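Local coordinates for protein RNA-dependent RNA polymerase (PDB 6DX5) that probably replicates and transcribes the viral RNA genome as the whole L protein, this piece being its ovarian tumour (OTU) cysteine protease domain, a deubiquitinase, at residues D24-F38 with N167-I181. Numbering follows the deposited sequence.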
# COMPACT_ATOMS: atom_id res chain seq x y z
N ASP A 24 21.92 11.62 5.25
CA ASP A 24 22.12 12.60 6.31
C ASP A 24 21.80 12.09 7.72
O ASP A 24 22.17 12.75 8.69
CB ASP A 24 21.26 13.86 6.08
CG ASP A 24 21.58 14.62 4.76
OD1 ASP A 24 20.64 15.27 4.25
OD2 ASP A 24 22.73 14.59 4.25
N PHE A 25 21.07 10.96 7.85
CA PHE A 25 20.67 10.41 9.14
C PHE A 25 21.06 8.95 9.35
O PHE A 25 21.14 8.52 10.50
CB PHE A 25 19.13 10.53 9.33
CG PHE A 25 18.65 11.97 9.36
CD1 PHE A 25 18.59 12.66 10.55
CD2 PHE A 25 18.36 12.65 8.17
CE1 PHE A 25 18.22 14.02 10.58
CE2 PHE A 25 17.98 14.01 8.18
CZ PHE A 25 17.91 14.69 9.38
N PHE A 26 21.32 8.18 8.29
CA PHE A 26 21.56 6.76 8.41
C PHE A 26 22.80 6.34 7.63
O PHE A 26 23.13 6.91 6.59
CB PHE A 26 20.42 5.92 7.85
CG PHE A 26 19.09 6.15 8.50
CD1 PHE A 26 18.70 5.38 9.60
CD2 PHE A 26 18.19 7.08 7.98
CE1 PHE A 26 17.46 5.57 10.21
CE2 PHE A 26 16.92 7.26 8.58
CZ PHE A 26 16.57 6.50 9.70
N GLU A 27 23.44 5.30 8.12
CA GLU A 27 24.36 4.55 7.30
C GLU A 27 23.56 3.37 6.74
O GLU A 27 22.69 2.83 7.41
CB GLU A 27 25.59 4.12 8.10
CG GLU A 27 25.59 2.72 8.56
CD GLU A 27 26.92 2.27 9.15
OE1 GLU A 27 27.20 2.56 10.32
OE2 GLU A 27 27.69 1.63 8.43
N ARG A 28 23.74 3.08 5.47
CA ARG A 28 23.00 2.02 4.80
C ARG A 28 23.92 0.81 4.67
O ARG A 28 25.10 0.94 4.30
CB ARG A 28 22.56 2.52 3.42
CG ARG A 28 21.78 1.47 2.61
CD ARG A 28 22.68 0.77 1.65
NE ARG A 28 23.10 1.75 0.64
CZ ARG A 28 22.39 1.97 -0.46
NH1 ARG A 28 21.30 1.23 -0.65
NH2 ARG A 28 22.75 2.88 -1.35
N ILE A 29 23.40 -0.37 5.00
CA ILE A 29 24.17 -1.62 4.93
C ILE A 29 23.53 -2.48 3.86
O ILE A 29 22.35 -2.84 3.96
CB ILE A 29 24.23 -2.35 6.28
CG1 ILE A 29 24.87 -1.46 7.35
CG2 ILE A 29 25.06 -3.62 6.17
CD1 ILE A 29 23.88 -0.66 8.14
N ARG A 30 24.28 -2.74 2.79
CA ARG A 30 23.78 -3.53 1.67
C ARG A 30 23.72 -5.01 2.01
O ARG A 30 24.65 -5.55 2.62
CB ARG A 30 24.70 -3.34 0.46
CG ARG A 30 24.83 -1.92 0.01
CD ARG A 30 25.65 -1.85 -1.27
NE ARG A 30 25.98 -0.46 -1.63
CZ ARG A 30 25.24 0.27 -2.46
NH1 ARG A 30 24.13 -0.23 -2.98
NH2 ARG A 30 25.63 1.49 -2.76
N VAL A 31 22.63 -5.69 1.60
CA VAL A 31 22.48 -7.13 1.79
C VAL A 31 22.43 -7.76 0.41
O VAL A 31 22.30 -7.06 -0.58
CB VAL A 31 21.23 -7.50 2.62
CG1 VAL A 31 21.31 -6.78 3.99
CG2 VAL A 31 19.99 -7.05 1.88
N LYS A 32 22.60 -9.09 0.35
CA LYS A 32 22.63 -9.79 -0.93
C LYS A 32 21.38 -9.46 -1.76
O LYS A 32 20.29 -9.34 -1.21
CB LYS A 32 22.71 -11.29 -0.66
CG LYS A 32 22.98 -12.18 -1.87
CD LYS A 32 22.93 -13.61 -1.35
CE LYS A 32 23.24 -14.64 -2.42
NZ LYS A 32 24.62 -14.40 -2.88
N GLY A 33 21.55 -9.27 -3.07
CA GLY A 33 20.40 -8.91 -3.89
C GLY A 33 19.60 -10.08 -4.45
O GLY A 33 19.45 -10.21 -5.66
N ASP A 34 19.08 -10.96 -3.63
CA ASP A 34 18.17 -12.00 -4.10
C ASP A 34 16.77 -11.71 -3.54
O ASP A 34 16.52 -10.63 -2.96
CB ASP A 34 18.70 -13.39 -3.72
CG ASP A 34 18.94 -13.57 -2.19
OD1 ASP A 34 19.61 -14.56 -1.78
OD2 ASP A 34 18.44 -12.74 -1.40
N GLY A 35 15.85 -12.66 -3.71
CA GLY A 35 14.47 -12.49 -3.27
C GLY A 35 14.29 -12.48 -1.76
O GLY A 35 13.20 -12.12 -1.28
N ASN A 36 15.34 -12.85 -0.99
CA ASN A 36 15.31 -12.82 0.47
C ASN A 36 15.84 -11.51 1.07
O ASN A 36 16.05 -11.44 2.29
CB ASN A 36 16.11 -13.99 1.03
CG ASN A 36 15.39 -15.29 0.81
OD1 ASN A 36 15.98 -16.33 0.43
ND2 ASN A 36 14.10 -15.24 1.00
N CYS A 37 16.04 -10.46 0.25
CA CYS A 37 16.72 -9.27 0.77
C CYS A 37 15.94 -8.59 1.91
O CYS A 37 16.58 -8.06 2.84
CB CYS A 37 17.01 -8.26 -0.36
SG CYS A 37 15.51 -7.72 -1.36
N PHE A 38 14.59 -8.59 1.89
CA PHE A 38 13.87 -8.06 3.05
C PHE A 38 14.21 -8.85 4.30
O PHE A 38 14.55 -8.28 5.35
CB PHE A 38 12.35 -8.05 2.88
CG PHE A 38 11.64 -7.64 4.15
CD1 PHE A 38 11.08 -8.58 5.03
CD2 PHE A 38 11.64 -6.31 4.56
CE1 PHE A 38 10.51 -8.18 6.24
CE2 PHE A 38 11.05 -5.91 5.77
CZ PHE A 38 10.52 -6.85 6.60
N ASN A 167 15.04 0.15 10.89
CA ASN A 167 14.80 1.00 9.72
C ASN A 167 15.33 0.27 8.50
O ASN A 167 16.50 -0.17 8.48
CB ASN A 167 15.51 2.37 9.87
CG ASN A 167 14.82 3.28 10.86
OD1 ASN A 167 13.85 3.97 10.52
ND2 ASN A 167 15.30 3.26 12.10
N ILE A 168 14.50 0.17 7.47
CA ILE A 168 14.89 -0.54 6.26
C ILE A 168 14.63 0.38 5.09
O ILE A 168 13.65 1.13 5.11
CB ILE A 168 14.10 -1.85 6.18
CG1 ILE A 168 14.52 -2.74 7.37
CG2 ILE A 168 14.23 -2.53 4.82
CD1 ILE A 168 14.05 -4.11 7.30
N VAL A 169 15.55 0.42 4.12
CA VAL A 169 15.36 1.25 2.94
C VAL A 169 14.95 0.33 1.80
O VAL A 169 15.43 -0.80 1.70
CB VAL A 169 16.62 2.05 2.59
CG1 VAL A 169 17.81 1.11 2.31
CG2 VAL A 169 16.41 2.94 1.37
N ARG A 170 14.08 0.82 0.93
CA ARG A 170 13.59 0.04 -0.19
C ARG A 170 13.76 0.87 -1.44
O ARG A 170 13.21 1.98 -1.54
CB ARG A 170 12.11 -0.31 -0.03
CG ARG A 170 11.60 -1.15 -1.21
CD ARG A 170 10.10 -1.32 -1.20
NE ARG A 170 9.76 -2.46 -2.05
CZ ARG A 170 8.56 -3.06 -2.09
NH1 ARG A 170 7.55 -2.60 -1.33
NH2 ARG A 170 8.39 -4.11 -2.88
N CYS A 171 14.49 0.32 -2.42
CA CYS A 171 14.70 1.00 -3.70
C CYS A 171 14.19 0.08 -4.80
O CYS A 171 14.82 -0.95 -5.08
CB CYS A 171 16.18 1.36 -3.90
SG CYS A 171 16.39 2.51 -5.37
N GLY A 172 13.02 0.40 -5.37
CA GLY A 172 12.29 -0.55 -6.21
C GLY A 172 11.99 -1.88 -5.51
O GLY A 172 11.27 -1.97 -4.49
N ALA A 173 12.49 -2.96 -6.09
CA ALA A 173 12.27 -4.27 -5.50
C ALA A 173 13.26 -4.59 -4.40
O ALA A 173 13.06 -5.56 -3.67
CB ALA A 173 12.36 -5.37 -6.57
N HIS A 174 14.32 -3.78 -4.21
CA HIS A 174 15.40 -4.20 -3.34
C HIS A 174 15.34 -3.54 -1.96
O HIS A 174 15.16 -2.33 -1.86
CB HIS A 174 16.78 -3.91 -4.01
CG HIS A 174 17.91 -4.45 -3.20
ND1 HIS A 174 18.11 -5.80 -3.02
CD2 HIS A 174 18.80 -3.83 -2.38
CE1 HIS A 174 19.13 -5.99 -2.18
NE2 HIS A 174 19.56 -4.81 -1.78
N PHE A 175 15.60 -4.32 -0.91
CA PHE A 175 15.65 -3.82 0.46
C PHE A 175 17.07 -3.90 0.99
O PHE A 175 17.75 -4.91 0.79
CB PHE A 175 14.74 -4.64 1.41
CG PHE A 175 13.26 -4.61 1.06
CD1 PHE A 175 12.39 -3.72 1.72
CD2 PHE A 175 12.70 -5.53 0.17
CE1 PHE A 175 11.00 -3.70 1.47
CE2 PHE A 175 11.30 -5.53 -0.13
CZ PHE A 175 10.44 -4.61 0.54
N ASP A 176 17.53 -2.85 1.70
CA ASP A 176 18.78 -2.88 2.49
C ASP A 176 18.48 -2.43 3.93
O ASP A 176 17.40 -1.89 4.22
CB ASP A 176 19.87 -1.97 1.87
CG ASP A 176 20.47 -2.54 0.58
OD1 ASP A 176 20.74 -1.72 -0.36
OD2 ASP A 176 20.76 -3.80 0.51
N ALA A 177 19.47 -2.60 4.83
CA ALA A 177 19.32 -2.18 6.23
C ALA A 177 19.80 -0.75 6.40
O ALA A 177 20.65 -0.28 5.64
CB ALA A 177 20.10 -3.11 7.15
N LEU A 178 19.24 -0.04 7.40
CA LEU A 178 19.68 1.32 7.79
C LEU A 178 20.03 1.36 9.27
O LEU A 178 19.27 0.85 10.09
CB LEU A 178 18.59 2.38 7.56
CG LEU A 178 18.15 2.66 6.13
CD1 LEU A 178 16.99 3.60 6.11
CD2 LEU A 178 19.34 3.23 5.32
N LYS A 179 21.18 1.94 9.63
CA LYS A 179 21.47 2.22 11.03
C LYS A 179 21.56 3.73 11.23
O LYS A 179 22.12 4.45 10.39
CB LYS A 179 22.76 1.56 11.47
CG LYS A 179 22.54 0.07 11.60
CD LYS A 179 23.70 -0.61 12.23
CE LYS A 179 23.25 -1.98 12.76
NZ LYS A 179 24.44 -2.81 13.20
N LEU A 180 20.97 4.19 12.32
CA LEU A 180 20.96 5.62 12.58
C LEU A 180 22.37 6.07 12.96
O LEU A 180 23.07 5.40 13.72
CB LEU A 180 19.97 5.91 13.70
CG LEU A 180 19.32 7.27 13.81
CD1 LEU A 180 18.59 7.66 12.57
CD2 LEU A 180 18.33 7.23 14.94
N ILE A 181 22.79 7.22 12.41
CA ILE A 181 24.16 7.70 12.63
C ILE A 181 24.36 8.12 14.09
O ILE A 181 25.43 7.87 14.67
CB ILE A 181 24.49 8.85 11.67
CG1 ILE A 181 24.55 8.39 10.22
CG2 ILE A 181 25.82 9.48 12.03
CD1 ILE A 181 24.75 9.58 9.26
O HOH W 1 22.24 -2.49 -2.32
O HOH W 2 17.13 -7.92 -4.17
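Phe-25 O takes the amide of Ile-181, the first rung of a ladder that pairs strand 26-29 with strand 174-180, their axes running antiparallel at 152°. Phe-26 puts its ring between two leucines: Leu-178 CD1 lies over one face, and Leu-180 CD1 over the opposite one, 3.8 Å from the ring centroid. Glu-27 and Lys-179 exchange both backbone bonds, as do Ile-29 and Ala-177. The Arg-28 chain, bent at chi2 and chi3, folds back so that NH1 meets Asp-176 OD1 at 3.0 Å; this is a salt bridge whose hydrogen bond is weak, the N-H...O angle being only 126°. Arg-30 NH1 reaches the same oxygen through a water. The other carboxylate oxygen is gripped twice, from opposite faces of its plane: Val-31 N stands 2.9 Å from Asp-176 OD2, and His-174 NE2 donates to that OD2 at 2.8 Å. These bonds should fix the rotation of both carboxylate and imidazole. Cys-37, with SG between its backbone N and carbonyl carbon (chi1 56°), brings the sulfur 3.6 Å from His-174 ND1, and SG accepts from Phe-175 N at 3.4 Å. Phe-38 then turns its edge to the Phe-175 face, centroids 5.3 Å apart. A cysteine opening helix 37-47 beside a histidine held by an aspartate is consistent with the Cys-His-Asp catalytic triad of OTU proteases, formed here where that helix meets strand 174-180, next to edge strand 26-29.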